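Local coordinates for protein histidine acid phosphatase (Bifidobacterium longum subsp. infantis, PDB 6RXD) that probably removes phosphate from inositol hexakisphosphate (phytate) and other inositol polyphosphates, and from 2,3-bisphosphoglycerate, as a phosphatase of the histidine acid phosphatase family, at residues A91-G96 and N277-A282; K83-I88 and Y309-I314; R48-S51 and Y55-L58; R61-A66 and A79-N84. One frame throughout, in Å; residues are numbered along the deposited sequence.

From the N terminus, interaction 3 closes the shortest loop, folding residues 48-51, after strand 34-44, against the start of helix 55-69. Interaction 4 follows in series and joins that helix to helix 75-95 across the turn between them. It shares K83 and N84 with interaction 2, which starts where interaction 4 ends and runs far along the chain to helix 301-317. Nested inside that long loop is interaction 1, where the C-terminal end of helix 75-95 meets the 277-282 loop; none of the loops cross. Helix 75-95 thus serves interactions 1, 2 and 4, while N92 OD1 accepts a probable hydrogen bond from L50 N, linking interactions 1 and 3.

Interaction 1. Residues A91-G96 and N277-A282; sequences ANVENG and NCAPGA. With ZN (zinc ion), chain D.
V93, on the last turn of helix 75-95, brings its CA to 5.7 Å from the CA of A282, the final residue of a type II beta turn that starts at A279. A282 N closes the turn on A279 O at 3.1 Å, and G281, in its third position, takes the positive phi (87°) usual there. The helix itself stops at G96, which also turns to positive phi. V93 carries nearly all of the contact by laying its two methyls against the turn. With CG1 anti to the backbone N (chi1 164°), that methyl rests 3.8 Å from G281 C, while CG2 packs 3.6 Å from A279 CB. An alanine here has neither methyl, and a gap would probably open between the helix and the turn.

This is a surface junction in the helical part of a histidine acid phosphatase; C278 touches C291, with which it forms a disulfide in a structure of this protein. The next helix residue, E94, extends another way and grips zinc with both carboxylate oxygens, OE2 at 2.3 Å and OE1 at 2.5 Å from the metal; H326 and a water also bind it. P280 and A279 also pack on T89, one helical turn before V93.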
loop_
_atom_site.group_PDB
_atom_site.type_symbol
_atom_site.label_atom_id
_atom_site.label_comp_id
_atom_site.label_asym_id
_atom_site.label_seq_id
_atom_site.Cartn_x
_atom_site.Cartn_y
_atom_site.Cartn_z
ATOM N N ALA A 91 4.749 -10.584 -19.637
ATOM C CA ALA A 91 4.118 -9.316 -19.296
ATOM C C ALA A 91 5.090 -8.428 -18.512
ATOM O O ALA A 91 5.174 -7.211 -18.734
ATOM C CB ALA A 91 2.853 -9.556 -18.502
ATOM N N ASN A 92 5.820 -9.041 -17.591
ATOM C CA ASN A 92 6.811 -8.309 -16.811
ATOM C C ASN A 92 8.036 -7.875 -17.602
ATOM O O ASN A 92 8.577 -6.787 -17.375
ATOM C CB ASN A 92 7.231 -9.140 -15.599
ATOM C CG ASN A 92 6.247 -9.030 -14.473
ATOM O OD1 ASN A 92 6.233 -8.026 -13.757
ATOM N ND2 ASN A 92 5.399 -10.047 -14.314
ATOM N N VAL A 93 8.466 -8.711 -18.537
ATOM C CA VAL A 93 9.607 -8.359 -19.371
ATOM C C VAL A 93 9.272 -7.124 -20.197
ATOM O O VAL A 93 10.066 -6.185 -20.301
ATOM C CB VAL A 93 10.027 -9.540 -20.263
ATOM C CG1 VAL A 93 10.933 -9.075 -21.393
ATOM C CG2 VAL A 93 10.730 -10.595 -19.423
ATOM N N GLU A 94 8.060 -7.094 -20.731
ATOM C CA GLU A 94 7.637 -5.954 -21.534
ATOM C C GLU A 94 7.481 -4.676 -20.715
ATOM O O GLU A 94 7.883 -3.595 -21.150
ATOM C CB GLU A 94 6.325 -6.273 -22.237
ATOM C CG GLU A 94 5.808 -5.118 -23.037
ATOM C CD GLU A 94 4.452 -5.395 -23.590
ATOM O OE1 GLU A 94 4.254 -5.191 -24.806
ATOM O OE2 GLU A 94 3.575 -5.807 -22.798
ATOM N N ASN A 95 6.886 -4.790 -19.538
ATOM C CA ASN A 95 6.657 -3.615 -18.709
ATOM C C ASN A 95 7.907 -3.156 -17.988
ATOM O O ASN A 95 8.066 -1.971 -17.698
ATOM C CB ASN A 95 5.547 -3.882 -17.699
ATOM C CG ASN A 95 4.183 -3.583 -18.253
ATOM O OD1 ASN A 95 3.988 -3.547 -19.468
ATOM N ND2 ASN A 95 3.223 -3.358 -17.365
ATOM N N GLY A 96 8.804 -4.098 -17.724
ATOM C CA GLY A 96 9.967 -3.846 -16.903
ATOM C C GLY A 96 9.599 -4.368 -15.533
ATOM O O GLY A 96 8.542 -4.026 -14.995
ATOM N N ASN A 277 20.660 -16.055 -13.901
ATOM C CA ASN A 277 19.678 -16.170 -14.974
ATOM C C ASN A 277 18.995 -14.841 -15.271
ATOM O O ASN A 277 19.067 -13.899 -14.483
ATOM C CB ASN A 277 18.643 -17.250 -14.624
ATOM C CG ASN A 277 17.975 -17.841 -15.847
ATOM O OD1 ASN A 277 18.426 -17.641 -16.976
ATOM N ND2 ASN A 277 16.896 -18.591 -15.627
ATOM N N CYS A 278 18.360 -14.768 -16.432
ATOM C CA CYS A 278 17.635 -13.578 -16.854
ATOM C C CYS A 278 16.328 -14.032 -17.489
ATOM O O CYS A 278 16.306 -15.051 -18.177
ATOM C CB CYS A 278 18.469 -12.798 -17.873
ATOM S SG CYS A 278 17.757 -11.234 -18.433
ATOM N N ALA A 279 15.249 -13.287 -17.257
ATOM C CA ALA A 279 13.962 -13.614 -17.868
ATOM C C ALA A 279 14.093 -13.682 -19.393
ATOM O O ALA A 279 14.796 -12.859 -19.987
ATOM C CB ALA A 279 12.931 -12.589 -17.476
ATOM N N PRO A 280 13.427 -14.665 -20.029
ATOM C CA PRO A 280 13.492 -14.794 -21.492
ATOM C C PRO A 280 13.067 -13.498 -22.176
ATOM O O PRO A 280 12.026 -12.935 -21.818
ATOM C CB PRO A 280 12.467 -15.893 -21.793
ATOM C CG PRO A 280 12.399 -16.704 -20.543
ATOM C CD PRO A 280 12.563 -15.699 -19.426
ATOM N N GLY A 281 13.873 -13.022 -23.125
ATOM C CA GLY A 281 13.548 -11.822 -23.882
ATOM C C GLY A 281 13.981 -10.517 -23.242
ATOM O O GLY A 281 13.885 -9.446 -23.848
ATOM N N ALA A 282 14.463 -10.594 -22.008
ATOM C CA ALA A 282 14.853 -9.397 -21.285
ATOM C C ALA A 282 16.283 -8.976 -21.603
ATOM O O ALA A 282 17.135 -9.813 -21.901
ATOM C CB ALA A 282 14.691 -9.610 -19.788
HETATM ZN ZN ZN D . 2.698 -7.127 -24.428
HETATM O O HOH W 1 3.761 -8.504 -26.115
#

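Interaction 2. Residues K83-I88 and Y309-I314; sequences KNLSGI and YNLYII
Two helices of the helical domain, 75-95 and 301-317, meet here through L85, I88 and L311 in a buried contact made by aliphatic side chains. I88 and L311 have the nearest alpha carbons, 8.1 Å apart, a spacing filled by branched aliphatic side chains.

The tightest touch is methyl to methyl: L85 CD2 lies 3.5 Å from L311 CD1. The two leucines cross at about a right angle, so they meet at this one branch and do not lie alongside one another. L85 starts off to the side of the interface, and its far end swings back toward L311. I88 points at the opposite helix from the outset. Its CG1 is anti to the backbone N (chi1 -164°) and the chain is extended beyond, which carries CD1 out to 3.9 Å from L311 O. That is a van der Waals touch of a methyl on a backbone carbonyl, and I88 thereby packs on the backbone of L311 and not on its side chain.

Helix 55-69 covers the same seam from another side, with M60 on L85 and Y55 on L311. The end of I314, one turn beyond L311, leads away from helix 75-95, while its CG2 branch packs on L50. On helix 75-95, N84 hydrogen-bonds A329 N and Y333 OH. The zinc bound by E94 and H326 is about 11 Å from the I88 side chain.

The contact is plain helix-helix packing inside the alpha domain that accompanies the alpha/beta domain of histidine acid phosphatases.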
loop_
_atom_site.group_PDB
_atom_site.type_symbol
_atom_site.label_atom_id
_atom_site.label_comp_id
_atom_site.label_asym_id
_atom_site.label_seq_id
_atom_site.Cartn_x
_atom_site.Cartn_y
_atom_site.Cartn_z
ATOM N N LYS A 83 2.172 -22.295 -19.650
ATOM C CA LYS A 83 1.603 -21.131 -20.352
ATOM C C LYS A 83 1.369 -19.961 -19.394
ATOM O O LYS A 83 1.628 -18.798 -19.728
ATOM C CB LYS A 83 0.279 -21.492 -21.035
ATOM C CG LYS A 83 -0.372 -20.316 -21.768
ATOM C CD LYS A 83 -1.719 -20.694 -22.405
ATOM C CE LYS A 83 -2.358 -19.469 -23.061
ATOM N NZ LYS A 83 -3.699 -19.764 -23.634
ATOM N N ASN A 84 0.864 -20.268 -18.202
ATOM C CA ASN A 84 0.590 -19.221 -17.216
ATOM C C ASN A 84 1.885 -18.538 -16.795
ATOM O O ASN A 84 1.973 -17.304 -16.743
ATOM C CB ASN A 84 -0.129 -19.801 -15.987
ATOM C CG ASN A 84 -1.591 -20.088 -16.256
ATOM O OD1 ASN A 84 -2.227 -19.385 -17.033
ATOM N ND2 ASN A 84 -2.124 -21.135 -15.633
ATOM N N LEU A 85 2.900 -19.350 -16.522
ATOM C CA LEU A 85 4.195 -18.810 -16.093
ATOM C C LEU A 85 4.841 -17.988 -17.198
ATOM O O LEU A 85 5.279 -16.869 -16.958
ATOM C CB LEU A 85 5.143 -19.927 -15.648
ATOM C CG LEU A 85 4.751 -20.751 -14.423
ATOM C CD1 LEU A 85 5.728 -21.902 -14.243
ATOM C CD2 LEU A 85 4.758 -19.883 -13.199
ATOM N N SER A 86 4.888 -18.524 -18.422
ATOM C CA SER A 86 5.463 -17.803 -19.560
ATOM C C SER A 86 4.753 -16.479 -19.790
ATOM O O SER A 86 5.374 -15.465 -20.105
ATOM C CB SER A 86 5.379 -18.651 -20.831
ATOM O OG SER A 86 6.203 -19.788 -20.722
ATOM N N GLY A 87 3.429 -16.499 -19.631
ATOM C CA GLY A 87 2.620 -15.311 -19.834
ATOM C C GLY A 87 2.904 -14.194 -18.841
ATOM O O GLY A 87 3.055 -13.041 -19.240
ATOM N N ILE A 88 2.971 -14.512 -17.548
ATOM C CA ILE A 88 3.227 -13.456 -16.567
ATOM C C ILE A 88 4.670 -12.954 -16.668
ATOM O O ILE A 88 4.957 -11.768 -16.463
ATOM C CB ILE A 88 2.837 -13.865 -15.117
ATOM C CG1 ILE A 88 2.757 -12.617 -14.226
ATOM C CG2 ILE A 88 3.817 -14.880 -14.540
ATOM C CD1 ILE A 88 1.886 -12.791 -12.993
ATOM N N TYR A 309 0.900 -18.558 -4.974
ATOM C CA TYR A 309 -0.015 -17.557 -4.435
ATOM C C TYR A 309 0.471 -16.149 -4.760
ATOM O O TYR A 309 -0.325 -15.278 -5.110
ATOM C CB TYR A 309 -0.192 -17.734 -2.925
ATOM C CG TYR A 309 -1.022 -16.635 -2.296
ATOM C CD1 TYR A 309 -2.397 -16.582 -2.485
ATOM C CD2 TYR A 309 -0.430 -15.656 -1.518
ATOM C CE1 TYR A 309 -3.156 -15.560 -1.906
ATOM C CE2 TYR A 309 -1.177 -14.651 -0.946
ATOM C CZ TYR A 309 -2.533 -14.609 -1.145
ATOM O OH TYR A 309 -3.256 -13.590 -0.569
ATOM N N ASN A 310 1.778 -15.908 -4.658
ATOM C CA ASN A 310 2.297 -14.585 -5.009
ATOM C C ASN A 310 2.056 -14.232 -6.478
ATOM O O ASN A 310 1.849 -13.062 -6.818
ATOM C CB ASN A 310 3.785 -14.449 -4.650
ATOM C CG ASN A 310 3.985 -13.951 -3.222
ATOM O OD1 ASN A 310 3.871 -12.753 -2.953
ATOM N ND2 ASN A 310 4.255 -14.863 -2.307
ATOM N N LEU A 311 2.079 -15.232 -7.351
ATOM C CA LEU A 311 1.792 -14.955 -8.761
ATOM C C LEU A 311 0.313 -14.660 -8.954
ATOM O O LEU A 311 -0.049 -13.780 -9.731
ATOM C CB LEU A 311 2.247 -16.114 -9.662
ATOM C CG LEU A 311 3.759 -16.363 -9.711
ATOM C CD1 LEU A 311 4.045 -17.444 -10.750
ATOM C CD2 LEU A 311 4.530 -15.089 -10.045
ATOM N N TYR A 312 -0.538 -15.383 -8.234
ATOM C CA TYR A 312 -1.983 -15.152 -8.273
ATOM C C TYR A 312 -2.345 -13.727 -7.864
ATOM O O TYR A 312 -3.170 -13.060 -8.524
ATOM C CB TYR A 312 -2.670 -16.181 -7.370
ATOM C CG TYR A 312 -4.086 -15.874 -6.942
ATOM C CD1 TYR A 312 -5.143 -15.935 -7.844
ATOM C CD2 TYR A 312 -4.365 -15.577 -5.618
ATOM C CE1 TYR A 312 -6.440 -15.675 -7.438
ATOM C CE2 TYR A 312 -5.658 -15.319 -5.198
ATOM C CZ TYR A 312 -6.692 -15.370 -6.117
ATOM O OH TYR A 312 -7.988 -15.116 -5.715
ATOM N N ILE A 313 -1.738 -13.239 -6.790
ATOM C CA ILE A 313 -2.107 -11.908 -6.346
ATOM C C ILE A 313 -1.507 -10.811 -7.224
ATOM O O ILE A 313 -2.146 -9.784 -7.460
ATOM C CB ILE A 313 -1.825 -11.692 -4.850
ATOM C CG1 ILE A 313 -0.321 -11.688 -4.576
ATOM C CG2 ILE A 313 -2.545 -12.758 -4.026
ATOM C CD1 ILE A 313 0.028 -11.557 -3.076
ATOM N N ILE A 314 -0.292 -11.021 -7.726
ATOM C CA ILE A 314 0.297 -10.030 -8.631
ATOM C C ILE A 314 -0.438 -10.031 -9.979
ATOM O O ILE A 314 -0.560 -8.998 -10.626
ATOM C CB ILE A 314 1.816 -10.236 -8.796
ATOM C CG1 ILE A 314 2.540 -9.901 -7.490
ATOM C CG2 ILE A 314 2.393 -9.327 -9.871
ATOM C CD1 ILE A 314 2.518 -8.411 -7.127
#

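Interaction 3. Residues R48-S51 and Y55-L58; sequences RGLS and YDAL
L50 spreads its two methyls between Y55 and D56, the first residues of helix 55-69, and that fork makes the contact. Its CG stands anti to the carbonyl carbon (chi1 -67°), which sends the branch toward the helix. CD1 goes to the aspartate and CD2 to the tyrosine.

CD1 lies 3.6 Å from D56 CG. It is also 3.7 Å from D56 OD1 and from D56 OD2, so the methyl sits over the flat of the carboxylate. The two side chains run past one another in opposite senses. D56 adopts the less common rotamer with CG between the backbone N and the carbonyl carbon (chi1 53°), and this curls the carboxylate back toward the start of its own helix. There OD2 accepts from K54 N, while OD1 is bonded to T89 OG1 and Y97 OH. With both oxygens engaged the carboxylate is held in rotation, and the adjoining helix N terminus would probably favour its negative charge.

The tyrosine contact is looser. CD2 of L50 meets the ring at its edge, close to the ring plane, 4.4 Å from Y55 CD2. Y55 also packs on D307 and N310 of helix 301-317.

The loop is further fixed by the bond from L50 N to N92 OD1. R48, two residues earlier, ends the RHGxR signature that begins at the end of the first strand in histidine acid phosphatases, so this contact settles the stretch leaving that signature onto the first helix of the alpha domain.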
loop_
_atom_site.group_PDB
_atom_site.type_symbol
_atom_site.label_atom_id
_atom_site.label_comp_id
_atom_site.label_asym_id
_atom_site.label_seq_id
_atom_site.Cartn_x
_atom_site.Cartn_y
_atom_site.Cartn_z
ATOM N N ARG A 48 1.881 -2.644 -9.078
ATOM C CA ARG A 48 3.180 -2.854 -9.714
ATOM C C ARG A 48 3.266 -4.286 -10.195
ATOM O O ARG A 48 2.487 -5.131 -9.766
ATOM C CB ARG A 48 4.306 -2.649 -8.697
ATOM C CG ARG A 48 4.431 -1.266 -8.107
ATOM C CD ARG A 48 5.482 -1.274 -6.997
ATOM N NE ARG A 48 6.795 -1.713 -7.472
ATOM C CZ ARG A 48 7.954 -1.228 -7.030
ATOM N NH1 ARG A 48 9.102 -1.684 -7.525
ATOM N NH2 ARG A 48 7.969 -0.280 -6.099
ATOM N N GLY A 49 4.227 -4.571 -11.068
ATOM C CA GLY A 49 4.463 -5.948 -11.471
ATOM C C GLY A 49 5.306 -6.694 -10.457
ATOM O O GLY A 49 5.517 -6.215 -9.339
ATOM N N LEU A 50 5.782 -7.880 -10.830
ATOM C CA LEU A 50 6.704 -8.621 -9.975
ATOM C C LEU A 50 7.955 -7.783 -9.753
ATOM O O LEU A 50 8.385 -7.056 -10.649
ATOM C CB LEU A 50 7.079 -9.946 -10.638
ATOM C CG LEU A 50 5.928 -10.941 -10.760
ATOM C CD1 LEU A 50 6.340 -12.144 -11.626
ATOM C CD2 LEU A 50 5.455 -11.399 -9.373
ATOM N N SER A 51 8.542 -7.874 -8.559
ATOM C CA SER A 51 9.701 -7.049 -8.225
ATOM C C SER A 51 10.946 -7.507 -8.979
ATOM O O SER A 51 11.826 -6.703 -9.293
ATOM C CB SER A 51 9.967 -7.076 -6.720
ATOM O OG SER A 51 10.238 -8.392 -6.282
ATOM N N TYR A 55 9.670 -15.386 -8.375
ATOM C CA TYR A 55 8.563 -16.316 -8.155
ATOM C C TYR A 55 8.220 -17.031 -9.457
ATOM O O TYR A 55 7.975 -18.245 -9.481
ATOM C CB TYR A 55 7.323 -15.573 -7.653
ATOM C CG TYR A 55 7.470 -14.974 -6.264
ATOM C CD1 TYR A 55 8.063 -15.692 -5.234
ATOM C CD2 TYR A 55 7.030 -13.681 -5.999
ATOM C CE1 TYR A 55 8.195 -15.143 -3.964
ATOM C CE2 TYR A 55 7.161 -13.119 -4.736
ATOM C CZ TYR A 55 7.744 -13.856 -3.725
ATOM O OH TYR A 55 7.866 -13.301 -2.465
ATOM N N ASP A 56 8.186 -16.263 -10.540
ATOM C CA ASP A 56 7.943 -16.836 -11.856
ATOM C C ASP A 56 9.121 -17.675 -12.347
ATOM O O ASP A 56 8.931 -18.714 -12.988
ATOM C CB ASP A 56 7.565 -15.745 -12.885
ATOM C CG ASP A 56 8.574 -14.592 -12.960
ATOM O OD1 ASP A 56 8.608 -13.914 -14.010
ATOM O OD2 ASP A 56 9.311 -14.323 -11.989
ATOM N N ALA A 57 10.337 -17.243 -12.014
ATOM C CA ALA A 57 11.530 -17.998 -12.382
ATOM C C ALA A 57 11.538 -19.360 -11.696
ATOM O O ALA A 57 11.706 -20.401 -12.342
ATOM C CB ALA A 57 12.785 -17.219 -12.013
ATOM N N LEU A 58 11.377 -19.345 -10.376
ATOM C CA LEU A 58 11.510 -20.573 -9.601
ATOM C C LEU A 58 10.446 -21.592 -9.974
ATOM O O LEU A 58 10.725 -22.797 -10.046
ATOM C CB LEU A 58 11.460 -20.273 -8.097
ATOM C CG LEU A 58 12.717 -19.626 -7.509
ATOM C CD1 LEU A 58 12.443 -19.082 -6.120
ATOM C CD2 LEU A 58 13.839 -20.646 -7.468
#

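Interaction 4. Residues R61-A66 and A79-N84; sequences RMAETA and AEFVKN
A63 is the residue of 61-66 that reaches F81 and V82 on helix 75-95. R61 comes first and does not reach that helix. Its chain bends back on itself beyond CG, laying the guanidinium side-on against E64 one turn further on in a two-pronged salt bridge. NE bonds to E64 OE1 at 2.9 Å, nearly straight at 173°, and NH2 bonds to E64 OE2, also at 2.9 Å. Both oxygens lie close to the guanidinium plane, but they are approached from about 40° above the carboxylate plane, so the two flat groups are tilted against each other. R61 NH1 has a further partner in Y53 OH.

M62 turns to other neighbours, among them F253, W264 and A304. A63 then faces the second helix. Its CB meets F81 at the ring edge, in the ring plane, 4.0 Å from both CD2 and CE2. F81 is swung there with CG anti to its backbone N (chi1 -169°), and its ring also meets F249 edge-to-face. V82 CG2 lies 4.2 Å from A63 CB, a less certain touch because V82 has two conformers. With only a methyl on the near side, the helices come close: A63 CA is 6.9 Å from V82 CA.

E64 points away from helix 75-95. T65 hydrogen-bonds W264 NE1 through OG1, and A66 packs on F72 in the turn joining the two helices. That turn is short and the helices run roughly antiparallel, which makes this an alpha-helical hairpin, closed by a small alanine against an aromatic edge.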
loop_
_atom_site.group_PDB
_atom_site.type_symbol
_atom_site.label_atom_id
_atom_site.label_comp_id
_atom_site.label_asym_id
_atom_site.label_seq_id
_atom_site.Cartn_x
_atom_site.Cartn_y
_atom_site.Cartn_z
ATOM N N ARG A 61 11.445 -23.233 -13.156
ATOM C CA ARG A 61 12.473 -24.252 -12.936
ATOM C C ARG A 61 11.832 -25.534 -12.396
ATOM O O ARG A 61 12.198 -26.641 -12.799
ATOM C CB ARG A 61 13.555 -23.748 -11.962
ATOM C CG ARG A 61 14.226 -22.431 -12.378
ATOM C CD ARG A 61 15.092 -22.578 -13.644
ATOM N NE ARG A 61 14.309 -22.463 -14.882
ATOM C CZ ARG A 61 13.891 -21.311 -15.404
ATOM N NH1 ARG A 61 14.165 -20.155 -14.806
ATOM N NH2 ARG A 61 13.189 -21.310 -16.533
ATOM N N MET A 62 10.851 -25.384 -11.512
ATOM C CA MET A 62 10.137 -26.537 -10.967
ATOM C C MET A 62 9.370 -27.245 -12.084
ATOM O O MET A 62 9.352 -28.486 -12.162
ATOM C CB MET A 62 9.179 -26.072 -9.858
ATOM C CG MET A 62 8.382 -27.179 -9.190
ATOM S SD MET A 62 7.389 -26.478 -7.852
ATOM C CE MET A 62 6.701 -27.972 -7.147
ATOM N N ALA A 63 8.773 -26.454 -12.971
ATOM C CA ALA A 63 7.986 -26.992 -14.070
ATOM C C ALA A 63 8.859 -27.795 -15.014
ATOM O O ALA A 63 8.438 -28.844 -15.517
ATOM C CB ALA A 63 7.286 -25.857 -14.824
ATOM N N GLU A 64 10.079 -27.312 -15.255
ATOM C CA GLU A 64 10.979 -28.013 -16.164
ATOM C C GLU A 64 11.356 -29.387 -15.598
ATOM O O GLU A 64 11.431 -30.381 -16.333
ATOM C CB GLU A 64 12.215 -27.147 -16.456
ATOM C CG GLU A 64 11.896 -25.919 -17.294
ATOM C CD GLU A 64 12.932 -24.817 -17.184
ATOM O OE1 GLU A 64 13.841 -24.914 -16.332
ATOM O OE2 GLU A 64 12.835 -23.837 -17.952
ATOM N N THR A 65 11.572 -29.449 -14.288
ATOM C CA THR A 65 11.874 -30.720 -13.636
ATOM C C THR A 65 10.663 -31.663 -13.667
ATOM O O THR A 65 10.789 -32.858 -13.959
ATOM C CB THR A 65 12.341 -30.479 -12.194
ATOM O OG1 THR A 65 13.569 -29.744 -12.224
ATOM C CG2 THR A 65 12.574 -31.807 -11.474
ATOM N N ALA A 66 9.482 -31.125 -13.377
ATOM C CA ALA A 66 8.257 -31.921 -13.472
ATOM C C ALA A 66 8.043 -32.486 -14.878
ATOM O O ALA A 66 7.614 -33.628 -15.041
ATOM C CB ALA A 66 7.051 -31.094 -13.035
ATOM N N ALA A 79 0.872 -28.197 -19.839
ATOM C CA ALA A 79 0.849 -27.108 -20.810
ATOM C C ALA A 79 0.254 -25.832 -20.233
ATOM O O ALA A 79 0.742 -24.737 -20.504
ATOM C CB ALA A 79 0.093 -27.539 -22.078
ATOM N N GLU A 80 -0.800 -25.975 -19.437
ATOM C CA GLU A 80 -1.470 -24.797 -18.889
ATOM C C GLU A 80 -0.600 -24.097 -17.850
ATOM O O GLU A 80 -0.528 -22.856 -17.838
ATOM C CB GLU A 80 -2.852 -25.136 -18.310
ATOM C CG GLU A 80 -3.567 -23.957 -17.649
ATOM C CD GLU A 80 -4.123 -22.950 -18.645
ATOM O OE1 GLU A 80 -4.061 -23.199 -19.871
ATOM O OE2 GLU A 80 -4.639 -21.902 -18.202
ATOM N N PHE A 81 0.083 -24.868 -17.016
ATOM C CA PHE A 81 0.956 -24.297 -15.990
ATOM C C PHE A 81 2.105 -23.522 -16.641
ATOM O O PHE A 81 2.383 -22.379 -16.277
ATOM C CB PHE A 81 1.483 -25.416 -15.090
ATOM C CG PHE A 81 2.182 -24.931 -13.849
ATOM C CD1 PHE A 81 1.472 -24.327 -12.824
ATOM C CD2 PHE A 81 3.546 -25.101 -13.707
ATOM C CE1 PHE A 81 2.127 -23.884 -11.680
ATOM C CE2 PHE A 81 4.204 -24.677 -12.565
ATOM C CZ PHE A 81 3.498 -24.072 -11.555
ATOM N N VAL A 82 2.757 -24.125 -17.633
ATOM C CA VAL A 82 3.862 -23.472 -18.329
ATOM C C VAL A 82 3.378 -22.225 -19.085
ATOM O O VAL A 82 4.068 -21.209 -19.149
ATOM C CB VAL A 82 4.586 -24.462 -19.281
ATOM C CG1 VAL A 82 5.694 -23.761 -20.064
ATOM C CG2 VAL A 82 5.155 -25.639 -18.493
ATOM N N LYS A 83 2.172 -22.295 -19.650
ATOM C CA LYS A 83 1.603 -21.131 -20.352
ATOM C C LYS A 83 1.369 -19.961 -19.394
ATOM O O LYS A 83 1.628 -18.798 -19.728
ATOM C CB LYS A 83 0.279 -21.492 -21.035
ATOM C CG LYS A 83 -0.372 -20.316 -21.768
ATOM C CD LYS A 83 -1.719 -20.694 -22.405
ATOM C CE LYS A 83 -2.358 -19.469 -23.061
ATOM N NZ LYS A 83 -3.699 -19.764 -23.634
ATOM N N ASN A 84 0.864 -20.268 -18.202
ATOM C CA ASN A 84 0.590 -19.221 -17.216
ATOM C C ASN A 84 1.885 -18.538 -16.795
ATOM O O ASN A 84 1.973 -17.304 -16.743
ATOM C CB ASN A 84 -0.129 -19.801 -15.987
ATOM C CG ASN A 84 -1.591 -20.088 -16.256
ATOM O OD1 ASN A 84 -2.227 -19.385 -17.033
ATOM N ND2 ASN A 84 -2.124 -21.135 -15.633
#